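Pyrethroid hydrolase (Sphingobium faniae, PDB 5Y5R) hydrolyses the ester bond of pyrethroid insecticides such as cypermethrin and permethrin, releasing the alcohol and the cyclopropanecarboxylic acid. Local coordinates at residues Thr4-Ile9 with Pro24-Arg29; Gly11-Gly16 with Leu141-Ser146; His56-Val61 with Gly81-Trp86; Val224-Ser229 with Tyr234-Arg239. One frame throughout, in Å; residues are numbered along the deposited sequence.

Contact 1 of 4, residues Thr4-Ile9 with Pro24-Arg29; sequences TDIILI and PLLEAR
Of helix 23-28, the side chain that reaches strand 3-9 is Leu26, which meets Ile6 and Leu8. Going along the helix, Pro24 comes first; its carbonyl O accepts the amide N of Ala28 at 3.0 Å, one regular turn of helix. Leu25 is directed elsewhere, onto Glu238 and Ala241 of helix 237-249. Leu26 then does the work. Its CG sits anti to the carbonyl carbon (chi1 -65°), and the two methyls beyond it divide between two strand residues: CD2 lies 4.2 Å from CD1 of Ile6, while CD1 lies 4.2 Å from CD2 of Leu8. The Ile6 and Leu26 side chains cross at about a right angle and touch only through their end methyls. This is the first beta-alpha-beta unit of the alpha/beta hydrolase fold, strand 3-9, helix 23-28 and strand 32-34, with the helix lying against the parallel sheet. Ile6 and Leu8 are two apart on the strand, and both point to this helix, whereas Ile7 between them packs on helix 59-67. Leu26 also touches Ala245. Arg29 follows, its guanidinium forming salt bridges with Asp246 and Asp249 of helix 237-249.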
loop_
_atom_site.group_PDB
_atom_site.type_symbol
_atom_site.label_atom_id
_atom_site.label_comp_id
_atom_site.label_asym_id
_atom_site.label_seq_id
_atom_site.Cartn_x
_atom_site.Cartn_y
_atom_site.Cartn_z
ATOM N N THR A 4 -13.896 14.172 -0.411
ATOM C CA THR A 4 -15.044 13.511 0.207
ATOM C C THR A 4 -14.768 12.094 0.663
ATOM O O THR A 4 -15.425 11.605 1.592
ATOM C CB THR A 4 -16.200 13.456 -0.803
ATOM O OG1 THR A 4 -16.424 14.763 -1.351
ATOM C CG2 THR A 4 -17.493 12.940 -0.161
ATOM N N ASP A 5 -13.833 11.419 0.009
ATOM C CA ASP A 5 -13.592 10.009 0.222
ATOM C C ASP A 5 -12.106 9.782 0.428
ATOM O O ASP A 5 -11.279 10.435 -0.215
ATOM C CB ASP A 5 -14.062 9.219 -0.970
ATOM C CG ASP A 5 -15.563 9.299 -1.162
ATOM O OD1 ASP A 5 -16.065 10.407 -1.504
ATOM O OD2 ASP A 5 -16.226 8.252 -0.992
ATOM N N ILE A 6 -11.779 8.852 1.319
ATOM C CA ILE A 6 -10.418 8.358 1.496
ATOM C C ILE A 6 -10.467 6.857 1.266
ATOM O O ILE A 6 -11.305 6.165 1.861
ATOM C CB ILE A 6 -9.854 8.679 2.897
ATOM C CG1 ILE A 6 -9.722 10.181 3.108
ATOM C CG2 ILE A 6 -8.487 8.046 3.120
ATOM C CD1 ILE A 6 -9.230 10.538 4.501
ATOM N N ILE A 7 -9.569 6.354 0.416
ATOM C CA ILE A 7 -9.544 4.937 0.057
ATOM C C ILE A 7 -8.206 4.369 0.533
ATOM O O ILE A 7 -7.147 4.868 0.133
ATOM C CB ILE A 7 -9.746 4.731 -1.453
ATOM C CG1 ILE A 7 -11.065 5.368 -1.926
ATOM C CG2 ILE A 7 -9.627 3.220 -1.836
ATOM C CD1 ILE A 7 -11.245 5.415 -3.419
ATOM N N LEU A 8 -8.263 3.416 1.472
ATOM C CA LEU A 8 -7.083 2.755 2.040
ATOM C C LEU A 8 -6.922 1.402 1.368
ATOM O O LEU A 8 -7.825 0.548 1.466
ATOM C CB LEU A 8 -7.201 2.534 3.550
ATOM C CG LEU A 8 -7.806 3.677 4.378
ATOM C CD1 LEU A 8 -7.954 3.307 5.823
ATOM C CD2 LEU A 8 -6.965 4.948 4.153
ATOM N N ILE A 9 -5.774 1.188 0.727
ATOM C CA ILE A 9 -5.527 -0.017 -0.057
ATOM C C ILE A 9 -4.435 -0.855 0.602
ATOM O O ILE A 9 -3.315 -0.379 0.808
ATOM C CB ILE A 9 -5.184 0.340 -1.507
ATOM C CG1 ILE A 9 -6.397 1.013 -2.153
ATOM C CG2 ILE A 9 -4.740 -0.918 -2.249
ATOM C CD1 ILE A 9 -6.135 1.748 -3.439
ATOM N N PRO A 24 -12.798 4.149 11.448
ATOM C CA PRO A 24 -13.652 5.051 12.233
ATOM C C PRO A 24 -12.975 6.356 12.615
ATOM O O PRO A 24 -13.667 7.384 12.707
ATOM C CB PRO A 24 -14.003 4.210 13.468
ATOM C CG PRO A 24 -12.898 3.183 13.563
ATOM C CD PRO A 24 -12.598 2.861 12.149
ATOM N N LEU A 25 -11.647 6.360 12.822
ATOM C CA LEU A 25 -10.984 7.607 13.212
ATOM C C LEU A 25 -11.048 8.647 12.100
ATOM O O LEU A 25 -11.302 9.829 12.366
ATOM C CB LEU A 25 -9.536 7.355 13.612
ATOM C CG LEU A 25 -9.411 6.409 14.802
ATOM C CD1 LEU A 25 -7.954 6.098 15.084
ATOM C CD2 LEU A 25 -10.139 6.959 16.008
ATOM N N LEU A 26 -10.836 8.231 10.853
ATOM C CA LEU A 26 -10.991 9.149 9.723
ATOM C C LEU A 26 -12.462 9.525 9.507
ATOM O O LEU A 26 -12.766 10.667 9.133
ATOM C CB LEU A 26 -10.375 8.526 8.459
ATOM C CG LEU A 26 -8.850 8.302 8.458
ATOM C CD1 LEU A 26 -8.383 7.444 7.280
ATOM C CD2 LEU A 26 -8.124 9.613 8.424
ATOM N N GLU A 27 -13.389 8.591 9.755
ATOM C CA GLU A 27 -14.815 8.913 9.670
ATOM C C GLU A 27 -15.205 10.012 10.652
ATOM O O GLU A 27 -16.138 10.777 10.390
ATOM C CB GLU A 27 -15.651 7.652 9.879
ATOM C CG GLU A 27 -15.660 6.783 8.631
ATOM C CD GLU A 27 -16.353 5.441 8.785
ATOM O OE1 GLU A 27 -16.526 4.959 9.935
ATOM O OE2 GLU A 27 -16.710 4.864 7.722
ATOM N N ALA A 28 -14.531 10.088 11.798
ATOM C CA ALA A 28 -14.769 11.177 12.734
ATOM C C ALA A 28 -14.271 12.514 12.186
ATOM O O ALA A 28 -14.779 13.570 12.579
ATOM C CB ALA A 28 -14.085 10.876 14.072
ATOM N N ARG A 29 -13.294 12.497 11.274
ATOM C CA ARG A 29 -12.831 13.709 10.607
ATOM C C ARG A 29 -13.749 14.134 9.472
ATOM O O ARG A 29 -13.413 15.057 8.707
ATOM C CB ARG A 29 -11.410 13.500 10.064
ATOM C CG ARG A 29 -10.317 13.511 11.094
ATOM C CD ARG A 29 -10.068 14.956 11.488
ATOM N NE ARG A 29 -8.687 15.195 11.889
ATOM C CZ ARG A 29 -7.829 15.938 11.195
ATOM N NH1 ARG A 29 -6.605 16.102 11.645
ATOM N NH2 ARG A 29 -8.200 16.522 10.057
#

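Contact 2 of 4, residues Gly11-Gly16 with Leu141-Ser146; sequences GALNRG and LQADFS. With 8NL ((2-methyl-3-phenyl-phenyl)methyl (1~{S})-3-[(~{E})-2-chloranyl-3,3,3-tris(fluoranyl)prop-1-enyl]-2,2-dimethyl-cyclopropane-1-carboxylate), chain G.
Leu13 has a positive phi (64°) at the third place of a type II turn from Gly11 to Asn14, and its CG is anti to the carbonyl carbon (chi1 -73°), a combination that sends its two methyls toward strand 140-143. CD2 approaches the carbonyl O of Leu141 at 4.1 Å, and CD1 comes within 4.4 Å of CB of Ala143. No hydrogen bond joins the two segments; the bound pyrethroid completes the contact. CD1 of Leu13 touches the ligand's aryl methyl carbon C at 3.8 Å, while CB of Ala143 meets C11 of its outer phenyl ring at 3.5 Å. The turn follows the first long strand of the alpha/beta hydrolase core, where this family usually keeps part of the oxyanion hole. Consistent with that, the amide N of Ala12 donates to the ester carbonyl O1 of the ligand at 3.3 Å (148° at the hydrogen), and OG of Ser78 and NE2 of His230 hydrogen-bond the same ligand. Asn14 lies against the methyl-bearing ring, CG 4.0 Å from C3. With an alanine here that amide would be gone, and the ring is likely to be less firmly held on this side. Beyond Ala143 the chain closes an Asx turn, OD1 of Asp144 taking both OG and N of Ser146.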
loop_
_atom_site.group_PDB
_atom_site.type_symbol
_atom_site.label_atom_id
_atom_site.label_comp_id
_atom_site.label_asym_id
_atom_site.label_seq_id
_atom_site.Cartn_x
_atom_site.Cartn_y
_atom_site.Cartn_z
ATOM N N GLY A 11 -1.717 -4.102 1.226
ATOM C CA GLY A 11 -0.579 -4.684 0.508
ATOM C C GLY A 11 -0.635 -6.200 0.318
ATOM O O GLY A 11 -1.677 -6.844 0.478
ATOM N N ALA A 12 0.531 -6.801 0.023
ATOM C CA ALA A 12 0.527 -8.224 -0.337
ATOM C C ALA A 12 -0.007 -9.126 0.777
ATOM O O ALA A 12 0.300 -8.946 1.957
ATOM C CB ALA A 12 1.947 -8.688 -0.693
ATOM N N LEU A 13 -0.776 -10.150 0.387
ATOM C CA LEU A 13 -1.324 -11.149 1.304
ATOM C C LEU A 13 -2.323 -10.588 2.325
ATOM O O LEU A 13 -2.733 -11.327 3.241
ATOM C CB LEU A 13 -0.190 -11.841 2.077
ATOM C CG LEU A 13 0.625 -12.819 1.248
ATOM C CD1 LEU A 13 1.813 -13.316 2.043
ATOM C CD2 LEU A 13 -0.257 -13.962 0.886
ATOM N N ASN A 14 -2.747 -9.332 2.196
ATOM C CA ASN A 14 -3.647 -8.702 3.158
ATOM C C ASN A 14 -5.037 -8.473 2.550
ATOM O O ASN A 14 -5.274 -8.683 1.357
ATOM C CB ASN A 14 -3.045 -7.377 3.673
ATOM C CG ASN A 14 -2.057 -7.575 4.795
ATOM O OD1 ASN A 14 -0.981 -8.205 4.628
ATOM N ND2 ASN A 14 -2.410 -7.071 5.967
ATOM N N ARG A 15 -5.974 -8.019 3.396
ATOM C CA ARG A 15 -7.318 -7.624 2.990
ATOM C C ARG A 15 -7.661 -6.259 3.602
ATOM O O ARG A 15 -7.005 -5.805 4.537
ATOM C CB ARG A 15 -8.353 -8.684 3.423
ATOM C CG ARG A 15 -7.997 -10.132 3.007
ATOM C CD ARG A 15 -9.089 -11.128 3.445
ATOM N NE ARG A 15 -10.398 -10.822 2.875
ATOM C CZ ARG A 15 -11.572 -11.275 3.343
ATOM N NH1 ARG A 15 -11.646 -12.053 4.420
ATOM N NH2 ARG A 15 -12.688 -10.935 2.724
ATOM N N GLY A 16 -8.738 -5.624 3.109
ATOM C CA GLY A 16 -9.081 -4.282 3.581
ATOM C C GLY A 16 -9.295 -4.179 5.081
ATOM O O GLY A 16 -8.988 -3.147 5.690
ATOM N N LEU A 141 2.714 -16.090 -4.612
ATOM C CA LEU A 141 3.614 -15.993 -3.478
ATOM C C LEU A 141 2.828 -16.375 -2.244
ATOM O O LEU A 141 1.660 -16.001 -2.105
ATOM C CB LEU A 141 4.185 -14.587 -3.293
ATOM C CG LEU A 141 5.034 -13.932 -4.377
ATOM C CD1 LEU A 141 5.364 -12.523 -3.924
ATOM C CD2 LEU A 141 6.284 -14.686 -4.634
ATOM N N GLN A 142 3.476 -17.098 -1.347
ATOM C CA GLN A 142 2.845 -17.632 -0.154
ATOM C C GLN A 142 3.834 -17.595 0.989
ATOM O O GLN A 142 5.002 -17.941 0.796
ATOM C CB GLN A 142 2.403 -19.073 -0.398
ATOM C CG GLN A 142 2.010 -19.796 0.878
ATOM C CD GLN A 142 1.294 -21.113 0.635
ATOM O OE1 GLN A 142 0.899 -21.431 -0.488
ATOM N NE2 GLN A 142 1.145 -21.887 1.689
ATOM N N ALA A 143 3.360 -17.255 2.187
ATOM C CA ALA A 143 4.249 -17.186 3.347
ATOM C C ALA A 143 4.793 -18.560 3.731
ATOM O O ALA A 143 4.196 -19.611 3.457
ATOM C CB ALA A 143 3.539 -16.555 4.545
ATOM N N ASP A 144 5.970 -18.554 4.324
ATOM C CA ASP A 144 6.580 -19.782 4.807
ATOM C C ASP A 144 6.001 -20.174 6.170
ATOM O O ASP A 144 6.501 -19.759 7.217
ATOM C CB ASP A 144 8.086 -19.593 4.863
ATOM C CG ASP A 144 8.801 -20.788 5.380
ATOM O OD1 ASP A 144 8.153 -21.843 5.594
ATOM O OD2 ASP A 144 10.039 -20.667 5.557
ATOM N N PHE A 145 5.000 -21.067 6.187
ATOM C CA PHE A 145 4.388 -21.363 7.481
ATOM C C PHE A 145 5.216 -22.289 8.349
ATOM O O PHE A 145 4.854 -22.503 9.508
ATOM C CB PHE A 145 2.973 -21.910 7.288
ATOM C CG PHE A 145 2.050 -20.884 6.737
ATOM C CD1 PHE A 145 1.768 -19.736 7.468
ATOM C CD2 PHE A 145 1.577 -20.980 5.453
ATOM C CE1 PHE A 145 0.928 -18.740 6.940
ATOM C CE2 PHE A 145 0.760 -19.987 4.914
ATOM C CZ PHE A 145 0.438 -18.864 5.662
ATOM N N SER A 146 6.393 -22.717 7.892
ATOM C CA SER A 146 7.262 -23.420 8.815
ATOM C C SER A 146 7.877 -22.494 9.863
ATOM O O SER A 146 8.377 -22.992 10.870
ATOM C CB SER A 146 8.367 -24.142 8.028
ATOM O OG SER A 146 9.313 -23.223 7.462
HETATM C C 8NL G . 2.701 -10.038 3.757
HETATM C C8 8NL G . 0.723 -12.227 6.541
HETATM C C9 8NL G . 0.624 -13.606 6.703
HETATM C C10 8NL G . 1.764 -14.398 6.669
HETATM C C11 8NL G . 2.980 -13.748 6.473
HETATM C C12 8NL G . 3.058 -12.364 6.317
HETATM C C13 8NL G . 2.495 -7.002 3.766
HETATM O O 8NL G . 3.820 -7.061 3.185
HETATM CL CL 8NL G . 9.360 -8.624 -1.049
HETATM C C21 8NL G . 7.766 -8.153 -0.455
HETATM C C22 8NL G . 6.747 -9.249 -0.246
HETATM F F2 8NL G . 6.622 -9.450 1.054
HETATM F F1 8NL G . 5.572 -8.974 -0.777
HETATM F F 8NL G . 7.214 -10.334 -0.828
HETATM C C20 8NL G . 7.519 -6.876 -0.160
HETATM C C16 8NL G . 6.156 -6.426 0.321
HETATM C C17 8NL G . 6.348 -5.017 0.871
HETATM C C18 8NL G . 5.725 -4.423 -0.384
HETATM C C19 8NL G . 7.821 -4.637 1.094
HETATM C C15 8NL G . 5.797 -6.154 1.778
HETATM C C14 8NL G . 4.287 -6.316 1.980
HETATM O O1 8NL G . 3.499 -5.895 1.131
HETATM C C2 8NL G . 2.173 -7.917 4.960
HETATM C C3 8NL G . 1.729 -7.275 6.109
HETATM C C4 8NL G . 1.398 -7.976 7.268
HETATM C C5 8NL G . 1.468 -9.366 7.285
HETATM C C6 8NL G . 1.907 -10.064 6.167
HETATM C C1 8NL G . 2.249 -9.333 4.993
HETATM C C7 8NL G . 1.925 -11.575 6.329
#

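Contact 3 of 4, residues His56-Val61 with Gly81-Trp86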
loop_
_atom_site.group_PDB
_atom_site.type_symbol
_atom_site.label_atom_id
_atom_site.label_comp_id
_atom_site.label_asym_id
_atom_site.label_seq_id
_atom_site.Cartn_x
_atom_site.Cartn_y
_atom_site.Cartn_z
ATOM N N HIS A 56 -7.517 -4.919 -13.869
ATOM C CA HIS A 56 -8.361 -5.894 -13.189
ATOM C C HIS A 56 -8.124 -5.892 -11.689
ATOM O O HIS A 56 -9.076 -5.938 -10.903
ATOM C CB HIS A 56 -8.082 -7.290 -13.743
ATOM C CG HIS A 56 -8.992 -8.340 -13.194
ATOM N ND1 HIS A 56 -8.628 -9.667 -13.118
ATOM C CD2 HIS A 56 -10.253 -8.264 -12.705
ATOM C CE1 HIS A 56 -9.623 -10.364 -12.598
ATOM N NE2 HIS A 56 -10.621 -9.535 -12.339
ATOM N N TYR A 57 -6.843 -5.916 -11.283
ATOM C CA TYR A 57 -6.484 -5.930 -9.864
ATOM C C TYR A 57 -7.076 -4.725 -9.133
ATOM O O TYR A 57 -7.572 -4.859 -8.011
ATOM C CB TYR A 57 -4.946 -5.938 -9.716
ATOM C CG TYR A 57 -4.401 -6.321 -8.345
ATOM C CD1 TYR A 57 -4.740 -7.537 -7.759
ATOM C CD2 TYR A 57 -3.486 -5.508 -7.668
ATOM C CE1 TYR A 57 -4.260 -7.892 -6.533
ATOM C CE2 TYR A 57 -2.984 -5.888 -6.416
ATOM C CZ TYR A 57 -3.390 -7.064 -5.858
ATOM O OH TYR A 57 -2.875 -7.462 -4.636
ATOM N N THR A 58 -7.031 -3.544 -9.752
ATOM C CA THR A 58 -7.390 -2.304 -9.075
ATOM C C THR A 58 -8.849 -1.919 -9.299
ATOM O O THR A 58 -9.273 -0.833 -8.872
ATOM C CB THR A 58 -6.479 -1.162 -9.540
ATOM O OG1 THR A 58 -6.406 -1.102 -10.974
ATOM C CG2 THR A 58 -5.069 -1.411 -9.037
ATOM N N ARG A 59 -9.636 -2.799 -9.912
ATOM C CA ARG A 59 -10.977 -2.400 -10.334
ATOM C C ARG A 59 -11.935 -2.157 -9.169
ATOM O O ARG A 59 -12.787 -1.262 -9.270
ATOM C CB ARG A 59 -11.542 -3.461 -11.301
ATOM C CG ARG A 59 -12.850 -3.078 -11.997
ATOM C CD ARG A 59 -12.972 -3.790 -13.339
ATOM N NE ARG A 59 -13.153 -5.240 -13.272
ATOM C CZ ARG A 59 -12.824 -6.066 -14.267
ATOM N NH1 ARG A 59 -12.266 -5.579 -15.384
ATOM N NH2 ARG A 59 -13.028 -7.375 -14.143
ATOM N N PRO A 60 -11.805 -2.844 -8.030
ATOM C CA PRO A 60 -12.627 -2.448 -6.879
ATOM C C PRO A 60 -12.435 -1.005 -6.437
ATOM O O PRO A 60 -13.369 -0.427 -5.884
ATOM C CB PRO A 60 -12.208 -3.441 -5.790
ATOM C CG PRO A 60 -11.786 -4.645 -6.532
ATOM C CD PRO A 60 -11.194 -4.174 -7.820
ATOM N N VAL A 61 -11.255 -0.415 -6.620
ATOM C CA VAL A 61 -11.078 0.994 -6.275
ATOM C C VAL A 61 -11.635 1.893 -7.360
ATOM O O VAL A 61 -12.328 2.874 -7.067
ATOM C CB VAL A 61 -9.598 1.296 -6.024
ATOM C CG1 VAL A 61 -9.381 2.806 -5.864
ATOM C CG2 VAL A 61 -9.117 0.500 -4.825
ATOM N N GLY A 81 1.220 0.523 -2.834
ATOM C CA GLY A 81 1.604 1.726 -3.561
ATOM C C GLY A 81 1.631 1.541 -5.064
ATOM O O GLY A 81 1.363 2.486 -5.807
ATOM N N ALA A 82 1.952 0.323 -5.538
ATOM C CA ALA A 82 1.919 0.064 -6.978
ATOM C C ALA A 82 0.522 0.305 -7.534
ATOM O O ALA A 82 0.366 0.824 -8.644
ATOM C CB ALA A 82 2.384 -1.365 -7.284
ATOM N N SER A 83 -0.505 -0.045 -6.765
ATOM C CA SER A 83 -1.885 0.170 -7.191
ATOM C C SER A 83 -2.260 1.662 -7.235
ATOM O O SER A 83 -2.973 2.097 -8.149
ATOM C CB SER A 83 -2.816 -0.595 -6.257
ATOM O OG SER A 83 -2.620 -1.995 -6.435
ATOM N N ILE A 84 -1.861 2.450 -6.229
ATOM C CA ILE A 84 -2.306 3.848 -6.212
ATOM C C ILE A 84 -1.615 4.635 -7.309
ATOM O O ILE A 84 -2.160 5.627 -7.791
ATOM C CB ILE A 84 -2.111 4.545 -4.845
ATOM C CG1 ILE A 84 -0.668 5.014 -4.659
ATOM C CG2 ILE A 84 -2.575 3.677 -3.697
ATOM C CD1 ILE A 84 -0.504 5.935 -3.469
ATOM N N SER A 85 -0.373 4.267 -7.662
ATOM C CA SER A 85 0.273 4.873 -8.819
ATOM C C SER A 85 -0.447 4.494 -10.118
ATOM O O SER A 85 -0.623 5.319 -11.023
ATOM C CB SER A 85 1.741 4.442 -8.858
ATOM O OG SER A 85 2.439 4.871 -7.699
ATOM N N TRP A 86 -0.814 3.224 -10.266
ATOM C CA TRP A 86 -1.523 2.832 -11.472
ATOM C C TRP A 86 -2.869 3.545 -11.561
ATOM O O TRP A 86 -3.215 4.115 -12.600
ATOM C CB TRP A 86 -1.684 1.313 -11.500
ATOM C CG TRP A 86 -2.082 0.796 -12.834
ATOM C CD1 TRP A 86 -1.277 0.230 -13.771
ATOM C CD2 TRP A 86 -3.408 0.778 -13.376
ATOM N NE1 TRP A 86 -2.014 -0.134 -14.873
ATOM C CE2 TRP A 86 -3.327 0.200 -14.652
ATOM C CE3 TRP A 86 -4.655 1.206 -12.908
ATOM C CZ2 TRP A 86 -4.444 0.037 -15.462
ATOM C CZ3 TRP A 86 -5.771 1.032 -13.719
ATOM C CH2 TRP A 86 -5.649 0.460 -14.978
#
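Thr58 faces Ser83 and Trp86 of helix 80-90 and offers each a different branch. Its methyl CG2 faces the serine, 3.6 Å from OG and 3.7 Å from CB of Ser83. The hydroxyl oxygen lies beside the six-membered ring of the indole: OG1 of Thr58 is 3.5 Å from CE3 of Trp86, and the two side chains cross obliquely. OG1 occupies the place between the backbone N and the carbonyl carbon (chi1 50°), from which it makes its hydrogen bond with the carbonyl O of Met54, one turn back. Tyr57 comes to Ser83 from another direction. With CG anti to its backbone N (chi1 -164°), the ring brings CD2 to 3.8 Å from OG of Ser83, while its OH carries on to hydrogen bonds with His41 and Gln174. A glycine in place of Thr58 would probably open a gap beside Ser83 and Trp86 and leave the carbonyl of Met54 without its hydroxyl partner. Thr58 is also the residue where helix 54-57 gives way to helix 59-67, so the break between them rests on helix 80-90, the helix that follows the probable nucleophile elbow. Further along the chain, Val61 packs on Leu87 of helix 80-90 and on Ile7 and Ile9 of strand 3-9, which Ile84 also reaches.

Contact 4 of 4, residues Val224-Ser229 with Tyr234-Arg239; sequences VSLPAS and YSMPER. With SO4 (sulfate ion), chain H.
Sulfate O2 is gripped twice by Arg239, a residue that also brings its NH1 to 4.4 Å from CG of Pro227: the backbone N of Arg239 reaches O2 at 2.8 Å and its NE at 2.9 Å. NH2 of Arg239 takes O3 of the same ion at 2.8 Å, and the amide N of Glu238 donates to O1. The ion, probably from the crystallisation liquor, sits at the start of helix 237-249. Beside it, Met236, present as selenomethionine, packs against the loop after strand 222-226. Its SE is 3.7 Å from CD of Pro227, its CE 3.4 Å from the carbonyl O of Pro227 and 3.8 Å from CB of Ala228; CE also lies above one face of the Arg239 guanidinium, toward its rim. Pro227 centres an inverse gamma turn just ahead of His230, the likely charge-relay histidine. Ser235 touches Ala228 too, but its hydroxyl is hydrogen-bonded to Asp158. The join is mainly apolar and has no hydrogen bond across it, while the helix's first amides and the arginine make a small anion site, to which the helix end probably adds positive potential.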
loop_
_atom_site.group_PDB
_atom_site.type_symbol
_atom_site.label_atom_id
_atom_site.label_comp_id
_atom_site.label_asym_id
_atom_site.label_seq_id
_atom_site.Cartn_x
_atom_site.Cartn_y
_atom_site.Cartn_z
ATOM N N VAL A 224 6.312 12.454 6.125
ATOM C CA VAL A 224 6.209 12.428 7.576
ATOM C C VAL A 224 6.728 11.082 8.064
ATOM O O VAL A 224 6.628 10.057 7.379
ATOM C CB VAL A 224 4.783 12.742 8.100
ATOM C CG1 VAL A 224 4.222 13.952 7.397
ATOM C CG2 VAL A 224 3.864 11.594 7.876
ATOM N N SER A 225 7.354 11.103 9.224
ATOM C CA SER A 225 8.016 9.927 9.773
ATOM C C SER A 225 7.257 9.443 10.995
ATOM O O SER A 225 6.907 10.248 11.861
ATOM C CB SER A 225 9.457 10.258 10.171
ATOM O OG SER A 225 10.199 10.669 9.047
ATOM N N LEU A 226 7.007 8.131 11.062
ATOM C CA LEU A 226 6.374 7.506 12.207
ATOM C C LEU A 226 7.355 6.538 12.847
ATOM O O LEU A 226 8.099 5.864 12.125
ATOM C CB LEU A 226 5.129 6.729 11.787
ATOM C CG LEU A 226 3.953 7.423 11.130
ATOM C CD1 LEU A 226 2.876 6.352 10.907
ATOM C CD2 LEU A 226 3.435 8.582 11.979
ATOM N N PRO A 227 7.398 6.442 14.252
ATOM C CA PRO A 227 8.306 5.505 14.940
ATOM C C PRO A 227 7.736 4.088 15.062
ATOM O O PRO A 227 7.596 3.546 16.158
ATOM C CB PRO A 227 8.468 6.173 16.307
ATOM C CG PRO A 227 7.124 6.844 16.535
ATOM C CD PRO A 227 6.580 7.226 15.194
ATOM N N ALA A 228 7.436 3.460 13.920
ATOM C CA ALA A 228 6.732 2.178 13.873
ATOM C C ALA A 228 7.457 1.170 12.974
ATOM O O ALA A 228 8.228 1.543 12.092
ATOM C CB ALA A 228 5.318 2.367 13.353
ATOM N N SER A 229 7.151 -0.118 13.151
ATOM C CA SER A 229 7.661 -1.097 12.194
ATOM C C SER A 229 6.649 -1.256 11.074
ATOM O O SER A 229 5.969 -0.285 10.731
ATOM C CB SER A 229 8.011 -2.448 12.831
ATOM O OG SER A 229 6.979 -2.986 13.622
ATOM N N TYR A 234 -1.666 -0.936 12.799
ATOM C CA TYR A 234 -1.878 -1.688 14.031
ATOM C C TYR A 234 -1.347 -0.972 15.268
ATOM O O TYR A 234 -1.963 -1.048 16.330
ATOM C CB TYR A 234 -1.233 -3.068 13.946
ATOM C CG TYR A 234 -1.892 -4.075 13.031
ATOM C CD1 TYR A 234 -3.246 -4.002 12.693
ATOM C CD2 TYR A 234 -1.130 -5.123 12.498
ATOM C CE1 TYR A 234 -3.830 -4.969 11.819
ATOM C CE2 TYR A 234 -1.679 -6.071 11.667
ATOM C CZ TYR A 234 -2.996 -6.016 11.319
ATOM O OH TYR A 234 -3.443 -6.992 10.463
ATOM N N SER A 235 -0.176 -0.339 15.203
ATOM C CA SER A 235 0.425 0.136 16.446
ATOM C C SER A 235 0.104 1.583 16.782
ATOM O O SER A 235 0.107 1.915 17.967
ATOM C CB SER A 235 1.944 -0.048 16.441
ATOM O OG SER A 235 2.489 0.549 15.310
HETATM N N MSE A 236 -0.162 2.452 15.804
HETATM C CA MSE A 236 -0.564 3.832 16.145
HETATM C C MSE A 236 -1.622 4.394 15.201
HETATM O O MSE A 236 -1.390 5.381 14.496
HETATM C CB MSE A 236 0.669 4.740 16.153
HETATM C CG MSE A 236 1.607 4.414 15.007
HETATM SE SE MSE A 236 3.353 5.332 15.174
HETATM C CE MSE A 236 4.258 4.267 16.464
ATOM N N PRO A 237 -2.797 3.771 15.204
ATOM C CA PRO A 237 -3.872 4.239 14.316
ATOM C C PRO A 237 -4.211 5.705 14.494
ATOM O O PRO A 237 -4.539 6.373 13.508
ATOM C CB PRO A 237 -5.072 3.358 14.718
ATOM C CG PRO A 237 -4.760 2.922 16.112
ATOM C CD PRO A 237 -3.257 2.738 16.146
ATOM N N GLU A 238 -4.157 6.209 15.732
ATOM C CA GLU A 238 -4.506 7.605 16.021
ATOM C C GLU A 238 -3.536 8.571 15.344
ATOM O O GLU A 238 -3.952 9.484 14.619
ATOM C CB GLU A 238 -4.489 7.817 17.531
ATOM C CG GLU A 238 -5.632 7.194 18.337
ATOM C CD GLU A 238 -6.906 8.020 18.300
ATOM O OE1 GLU A 238 -6.961 9.008 17.531
ATOM O OE2 GLU A 238 -7.852 7.691 19.059
ATOM N N ARG A 239 -2.228 8.362 15.554
ATOM C CA ARG A 239 -1.226 9.217 14.931
ATOM C C ARG A 239 -1.266 9.075 13.421
ATOM O O ARG A 239 -1.086 10.057 12.686
ATOM C CB ARG A 239 0.176 8.864 15.440
ATOM C CG ARG A 239 0.452 9.358 16.868
ATOM C CD ARG A 239 1.711 8.790 17.523
ATOM N NE ARG A 239 1.448 7.484 18.143
ATOM C CZ ARG A 239 2.336 6.762 18.843
ATOM N NH1 ARG A 239 3.564 7.215 19.071
ATOM N NH2 ARG A 239 1.984 5.575 19.338
HETATM S S SO4 H . -1.844 5.985 18.857
HETATM O O1 SO4 H . -2.912 5.145 18.325
HETATM O O2 SO4 H . -1.363 6.867 17.782
HETATM O O3 SO4 H . -0.812 5.117 19.402
HETATM O O4 SO4 H . -2.353 6.828 19.949
#

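Overall arrangement
Contacts 1, 2 and 3 are buried; contact 4 is partly so, with Pro227 and Arg239 at the surface and a sulfate beside them. Contacts 1 and 3 hold the same strand, 3-9, from its two faces: helix 23-28 covers one, and contact 3 packs on the other. Contact 4 stays on the side of helix 23-28, and its strand 222-226 is an outermost strand of the same parallel sheet. Contact 2 continues the chain beyond strand 3-9 and is the one of the four that touches the ligand. Chemistry follows place: methyls alone in contact 1, hydroxyls against methyl and rings in contact 3, apolar packing beside an ester hydrogen bond in contact 2, and an apolar join beside a sulfate site in contact 4.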